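Local coordinates for protein pelota homolog (Archaeoglobus fulgidus, PDB 3OBY) that may recognise stalled ribosomes and take part in their release and in degradation of the damaged mRNA, at residues R29-K43 / V59-F72. Residues are numbered along the deposited sequence; the frame is centred on the assembly and turned at random.
Sequences RFIIEKGDVVFATTK and VTVRLGIEVEKVEF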
loop_
_atom_site.group_PDB
_atom_site.type_symbol
_atom_site.label_atom_id
_atom_site.label_comp_id
_atom_site.label_asym_id
_atom_site.label_seq_id
_atom_site.Cartn_x
_atom_site.Cartn_y
_atom_site.Cartn_z
ATOM N N ARG A 29 -7.198 -10.095 8.982
ATOM C CA ARG A 29 -8.441 -10.701 9.454
ATOM C C ARG A 29 -8.285 -12.196 9.736
ATOM O O ARG A 29 -8.957 -12.743 10.604
ATOM C CB ARG A 29 -9.553 -10.473 8.424
ATOM C CG ARG A 29 -10.914 -11.042 8.804
ATOM C CD ARG A 29 -11.007 -12.521 8.511
ATOM N NE ARG A 29 -12.276 -13.102 8.954
ATOM C CZ ARG A 29 -12.479 -13.721 10.117
ATOM N NH1 ARG A 29 -11.496 -13.852 10.993
ATOM N NH2 ARG A 29 -13.673 -14.235 10.395
ATOM N N PHE A 30 -7.396 -12.861 9.006
ATOM C CA PHE A 30 -7.186 -14.281 9.225
ATOM C C PHE A 30 -5.931 -14.521 10.052
ATOM O O PHE A 30 -5.711 -15.621 10.563
ATOM C CB PHE A 30 -7.139 -15.012 7.882
ATOM C CG PHE A 30 -8.455 -15.008 7.158
ATOM C CD1 PHE A 30 -9.523 -15.765 7.637
ATOM C CD2 PHE A 30 -8.660 -14.175 6.055
ATOM C CE1 PHE A 30 -10.781 -15.693 7.026
ATOM C CE2 PHE A 30 -9.912 -14.097 5.437
ATOM C CZ PHE A 30 -10.976 -14.854 5.928
ATOM N N ILE A 31 -5.117 -13.480 10.197
ATOM C CA ILE A 31 -3.904 -13.568 11.008
ATOM C C ILE A 31 -4.331 -13.424 12.472
ATOM O O ILE A 31 -3.961 -14.233 13.321
ATOM C CB ILE A 31 -2.892 -12.445 10.655
ATOM C CG1 ILE A 31 -2.274 -12.691 9.277
ATOM C CG2 ILE A 31 -1.811 -12.375 11.705
ATOM C CD1 ILE A 31 -1.640 -14.053 9.126
ATOM N N ILE A 32 -5.118 -12.390 12.758
ATOM C CA ILE A 32 -5.620 -12.158 14.112
ATOM C C ILE A 32 -6.609 -13.274 14.443
ATOM O O ILE A 32 -7.525 -13.549 13.672
ATOM C CB ILE A 32 -6.362 -10.831 14.206
ATOM C CG1 ILE A 32 -5.404 -9.681 13.927
ATOM C CG2 ILE A 32 -6.996 -10.694 15.576
ATOM C CD1 ILE A 32 -6.113 -8.375 13.653
ATOM N N GLU A 33 -6.432 -13.906 15.594
ATOM C CA GLU A 33 -7.298 -15.007 15.980
ATOM C C GLU A 33 -7.935 -14.856 17.355
ATOM O O GLU A 33 -7.458 -14.096 18.204
ATOM C CB GLU A 33 -6.499 -16.304 15.933
ATOM C CG GLU A 33 -5.951 -16.640 14.552
ATOM C CD GLU A 33 -5.054 -17.863 14.561
ATOM O OE1 GLU A 33 -3.847 -17.719 14.842
ATOM O OE2 GLU A 33 -5.561 -18.970 14.296
ATOM N N LYS A 34 -9.029 -15.579 17.566
ATOM C CA LYS A 34 -9.702 -15.545 18.852
ATOM C C LYS A 34 -8.705 -16.128 19.823
ATOM O O LYS A 34 -8.253 -17.259 19.639
ATOM C CB LYS A 34 -10.972 -16.397 18.831
ATOM C CG LYS A 34 -12.135 -15.762 18.068
ATOM C CD LYS A 34 -13.324 -16.707 17.941
ATOM C CE LYS A 34 -12.964 -17.955 17.145
ATOM N NZ LYS A 34 -14.116 -18.878 16.966
ATOM N N GLY A 35 -8.350 -15.344 20.836
ATOM C CA GLY A 35 -7.395 -15.797 21.825
ATOM C C GLY A 35 -6.201 -14.872 21.873
ATOM O O GLY A 35 -5.564 -14.736 22.916
ATOM N N ASP A 36 -5.898 -14.229 20.749
ATOM C CA ASP A 36 -4.765 -13.309 20.698
ATOM C C ASP A 36 -5.076 -12.047 21.489
ATOM O O ASP A 36 -6.131 -11.923 22.101
ATOM C CB ASP A 36 -4.436 -12.911 19.249
ATOM C CG ASP A 36 -4.057 -14.098 18.374
ATOM O OD1 ASP A 36 -3.578 -15.120 18.916
ATOM O OD2 ASP A 36 -4.222 -13.996 17.138
ATOM N N VAL A 37 -4.140 -11.113 21.484
ATOM C CA VAL A 37 -4.344 -9.846 22.161
ATOM C C VAL A 37 -3.999 -8.756 21.159
ATOM O O VAL A 37 -2.935 -8.774 20.552
ATOM C CB VAL A 37 -3.453 -9.699 23.419
ATOM C CG1 VAL A 37 -3.601 -8.287 24.000
ATOM C CG2 VAL A 37 -3.851 -10.737 24.465
ATOM N N VAL A 38 -4.916 -7.814 20.988
ATOM C CA VAL A 38 -4.742 -6.716 20.049
ATOM C C VAL A 38 -4.812 -5.347 20.726
ATOM O O VAL A 38 -5.735 -5.070 21.496
ATOM C CB VAL A 38 -5.832 -6.775 18.944
ATOM C CG1 VAL A 38 -5.660 -5.632 17.963
ATOM C CG2 VAL A 38 -5.769 -8.122 18.236
ATOM N N PHE A 39 -3.828 -4.502 20.429
ATOM C CA PHE A 39 -3.770 -3.144 20.967
ATOM C C PHE A 39 -3.974 -2.147 19.836
ATOM O O PHE A 39 -3.363 -2.268 18.778
ATOM C CB PHE A 39 -2.409 -2.872 21.608
ATOM C CG PHE A 39 -2.314 -3.285 23.041
ATOM C CD1 PHE A 39 -2.616 -2.383 24.059
ATOM C CD2 PHE A 39 -1.910 -4.577 23.379
ATOM C CE1 PHE A 39 -2.514 -2.759 25.394
ATOM C CE2 PHE A 39 -1.804 -4.968 24.714
ATOM C CZ PHE A 39 -2.107 -4.054 25.725
ATOM N N ALA A 40 -4.831 -1.161 20.067
ATOM C CA ALA A 40 -5.112 -0.132 19.071
ATOM C C ALA A 40 -5.730 1.052 19.782
ATOM O O ALA A 40 -6.296 0.891 20.863
ATOM C CB ALA A 40 -6.085 -0.664 18.025
ATOM N N THR A 41 -5.618 2.240 19.197
ATOM C CA THR A 41 -6.225 3.418 19.816
ATOM C C THR A 41 -7.708 3.454 19.423
ATOM O O THR A 41 -8.087 3.155 18.280
ATOM C CB THR A 41 -5.513 4.713 19.398
ATOM O OG1 THR A 41 -5.796 5.016 18.032
ATOM C CG2 THR A 41 -4.033 4.528 19.540
ATOM N N THR A 42 -8.548 3.830 20.378
ATOM C CA THR A 42 -9.984 3.821 20.126
ATOM C C THR A 42 -10.727 4.870 20.886
ATOM O O THR A 42 -10.064 5.783 21.475
ATOM C CB THR A 42 -10.567 2.434 20.569
ATOM O OG1 THR A 42 -11.903 2.299 20.094
ATOM C CG2 THR A 42 -10.604 2.295 22.070
ATOM N N LYS A 43 -12.052 4.907 20.836
ATOM C CA LYS A 43 -12.349 5.771 21.908
ATOM C C LYS A 43 -13.459 5.429 22.887
ATOM O O LYS A 43 -13.964 4.297 22.919
ATOM C CB LYS A 43 -12.185 7.358 21.656
ATOM C CG LYS A 43 -11.857 7.939 20.402
ATOM C CD LYS A 43 -12.582 7.261 19.291
ATOM C CE LYS A 43 -11.684 7.095 18.073
ATOM N NZ LYS A 43 -11.512 5.672 17.642
ATOM N N VAL A 59 -10.260 12.471 22.485
ATOM C CA VAL A 59 -9.489 11.634 23.397
ATOM C C VAL A 59 -9.463 10.126 23.301
ATOM O O VAL A 59 -10.101 9.446 24.120
ATOM C CB VAL A 59 -9.811 11.907 24.882
ATOM C CG1 VAL A 59 -8.618 12.537 25.587
ATOM C CG2 VAL A 59 -11.040 12.752 24.986
ATOM N N THR A 60 -8.763 9.601 22.295
ATOM C CA THR A 60 -8.566 8.157 22.184
ATOM C C THR A 60 -7.730 7.706 23.431
ATOM O O THR A 60 -7.244 8.536 24.229
ATOM C CB THR A 60 -7.810 7.797 20.888
ATOM O OG1 THR A 60 -6.827 8.800 20.583
ATOM C CG2 THR A 60 -8.773 7.743 19.759
ATOM N N VAL A 61 -7.536 6.395 23.565
ATOM C CA VAL A 61 -6.865 5.831 24.733
ATOM C C VAL A 61 -5.999 4.579 24.536
ATOM O O VAL A 61 -5.218 4.223 25.420
ATOM C CB VAL A 61 -7.957 5.550 25.815
ATOM C CG1 VAL A 61 -9.143 4.838 25.178
ATOM C CG2 VAL A 61 -7.395 4.733 26.966
ATOM N N ARG A 62 -6.134 3.916 23.393
ATOM C CA ARG A 62 -5.338 2.717 23.104
ATOM C C ARG A 62 -5.507 1.608 24.135
ATOM O O ARG A 62 -4.796 1.551 25.132
ATOM C CB ARG A 62 -3.845 3.074 22.982
ATOM C CG ARG A 62 -2.948 1.899 22.573
ATOM C CD ARG A 62 -1.600 2.363 22.009
ATOM N NE ARG A 62 -1.122 1.487 20.938
ATOM C CZ ARG A 62 -0.649 0.254 21.111
ATOM N NH1 ARG A 62 -0.572 -0.275 22.324
ATOM N NH2 ARG A 62 -0.272 -0.465 20.058
ATOM N N LEU A 63 -6.455 0.720 23.876
ATOM C CA LEU A 63 -6.727 -0.388 24.768
ATOM C C LEU A 63 -6.127 -1.656 24.205
ATOM O O LEU A 63 -5.561 -1.671 23.120
ATOM C CB LEU A 63 -8.239 -0.584 24.916
ATOM C CG LEU A 63 -9.017 0.320 25.877
ATOM C CD1 LEU A 63 -8.452 1.725 25.859
ATOM C CD2 LEU A 63 -10.486 0.316 25.490
ATOM N N GLY A 64 -6.267 -2.720 24.972
ATOM C CA GLY A 64 -5.792 -4.022 24.568
ATOM C C GLY A 64 -6.961 -4.948 24.853
ATOM O O GLY A 64 -7.610 -4.836 25.899
ATOM N N ILE A 65 -7.261 -5.846 23.925
ATOM C CA ILE A 65 -8.365 -6.761 24.135
ATOM C C ILE A 65 -7.997 -8.185 23.767
ATOM O O ILE A 65 -7.216 -8.407 22.855
ATOM C CB ILE A 65 -9.624 -6.321 23.328
ATOM C CG1 ILE A 65 -9.248 -5.996 21.886
ATOM C CG2 ILE A 65 -10.257 -5.093 23.960
ATOM C CD1 ILE A 65 -9.591 -7.086 20.904
ATOM N N GLU A 66 -8.530 -9.143 24.518
ATOM C CA GLU A 66 -8.291 -10.553 24.236
ATOM C C GLU A 66 -9.395 -10.937 23.256
ATOM O O GLU A 66 -10.516 -11.254 23.650
ATOM C CB GLU A 66 -8.391 -11.403 25.504
ATOM C CG GLU A 66 -8.333 -12.897 25.225
ATOM C CD GLU A 66 -8.427 -13.737 26.481
ATOM O OE1 GLU A 66 -9.185 -13.351 27.394
ATOM O OE2 GLU A 66 -7.756 -14.789 26.549
ATOM N N VAL A 67 -9.058 -10.886 21.975
ATOM C CA VAL A 67 -9.983 -11.181 20.892
ATOM C C VAL A 67 -10.937 -12.342 21.138
ATOM O O VAL A 67 -10.509 -13.459 21.442
ATOM C CB VAL A 67 -9.206 -11.445 19.582
ATOM C CG1 VAL A 67 -10.178 -11.596 18.429
ATOM C CG2 VAL A 67 -8.238 -10.296 19.313
ATOM N N GLU A 68 -12.235 -12.067 21.013
ATOM C CA GLU A 68 -13.239 -13.114 21.180
ATOM C C GLU A 68 -13.990 -13.280 19.861
ATOM O O GLU A 68 -14.711 -14.258 19.674
ATOM C CB GLU A 68 -14.219 -12.779 22.308
ATOM C CG GLU A 68 -13.553 -12.336 23.602
ATOM C CD GLU A 68 -14.531 -12.200 24.755
ATOM O OE1 GLU A 68 -15.699 -11.827 24.509
ATOM O OE2 GLU A 68 -14.126 -12.453 25.910
ATOM N N LYS A 69 -13.803 -12.319 18.954
ATOM C CA LYS A 69 -14.433 -12.350 17.635
ATOM C C LYS A 69 -13.708 -11.442 16.643
ATOM O O LYS A 69 -13.221 -10.370 17.003
ATOM C CB LYS A 69 -15.906 -11.934 17.727
ATOM C CG LYS A 69 -16.744 -12.412 16.548
ATOM C CD LYS A 69 -18.223 -12.036 16.658
ATOM C CE LYS A 69 -19.001 -12.599 15.461
ATOM N NZ LYS A 69 -20.470 -12.341 15.485
ATOM N N VAL A 70 -13.630 -11.884 15.394
ATOM C CA VAL A 70 -12.977 -11.123 14.333
ATOM C C VAL A 70 -13.876 -11.228 13.114
ATOM O O VAL A 70 -14.273 -12.329 12.726
ATOM C CB VAL A 70 -11.607 -11.721 13.969
ATOM C CG1 VAL A 70 -10.908 -10.836 12.959
ATOM C CG2 VAL A 70 -10.764 -11.888 15.208
ATOM N N GLU A 71 -14.199 -10.097 12.500
ATOM C CA GLU A 71 -15.082 -10.142 11.349
ATOM C C GLU A 71 -15.042 -8.865 10.538
ATOM O O GLU A 71 -14.771 -7.792 11.075
ATOM C CB GLU A 71 -16.511 -10.393 11.823
ATOM C CG GLU A 71 -17.134 -9.197 12.537
ATOM C CD GLU A 71 -18.307 -9.583 13.414
ATOM O OE1 GLU A 71 -19.058 -10.510 13.040
ATOM O OE2 GLU A 71 -18.479 -8.945 14.473
ATOM N N PHE A 72 -15.317 -8.993 9.242
ATOM C CA PHE A 72 -15.343 -7.855 8.331
ATOM C C PHE A 72 -16.654 -7.111 8.520
ATOM O O PHE A 72 -17.671 -7.715 8.842
ATOM C CB PHE A 72 -15.301 -8.312 6.875
ATOM C CG PHE A 72 -14.019 -8.948 6.459
ATOM C CD1 PHE A 72 -12.855 -8.194 6.342
ATOM C CD2 PHE A 72 -13.979 -10.304 6.151
ATOM C CE1 PHE A 72 -11.669 -8.784 5.918
ATOM C CE2 PHE A 72 -12.799 -10.903 5.727
ATOM C CZ PHE A 72 -11.644 -10.141 5.611
HETATM O O HOH W 1 -5.830 -16.695 24.962
#
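Arg29 sends CG out opposite the backbone N (chi1 -179°) and then bends at chi2 (-81°), which lays its aliphatic part over one face of the Phe72 ring and brings its guanidinium to the backbone of Val70. Both segments belong to the RNA-binding Sm fold of the N-terminal domain, where helix 22-31 leads into strand 37-40 and strand 63-72 turns a corner at Glu68, where Glu68 and Lys69 form a classic beta bulge, and so passes from strand 37-40 to the end of the helix. The CH-pi contact puts Arg29 CG 3.7 Å from the Phe72 ring centroid, while the guanidinium stands almost upright to the ring, the two planes 81° apart, with Val70 O over its face. An alanine in place of Arg29 would probably uncover this face of Phe72 and leave Val70 without the group that lies across its carbonyl. Across the bend, Ile32 CG2 touches both Val67 CG2 and Val70 CG2; Val38 CG2 meets Val67 CG2 at 3.5 Å. Strands 37-40 and 63-67 run antiparallel; Val38 and Ile65 exchange backbone bonds, Val38 N to Ile65 O and Ile65 N to Val38 O, both 3.0 Å. At the turn Glu33-Asp36, Gly35 N donates to Val67 O (2.9 Å), and a water joins Gly35 O to Glu66 OE2; Glu66 OE1 pairs with Lys84. Beside Phe39, the Arg62 guanidinium lies nearly parallel to the ring but displaced from it, NH1 3.3 Å from Phe39 CB. Gly64 makes room for that ring, its CA over the centre, 3.6 Å from the centroid.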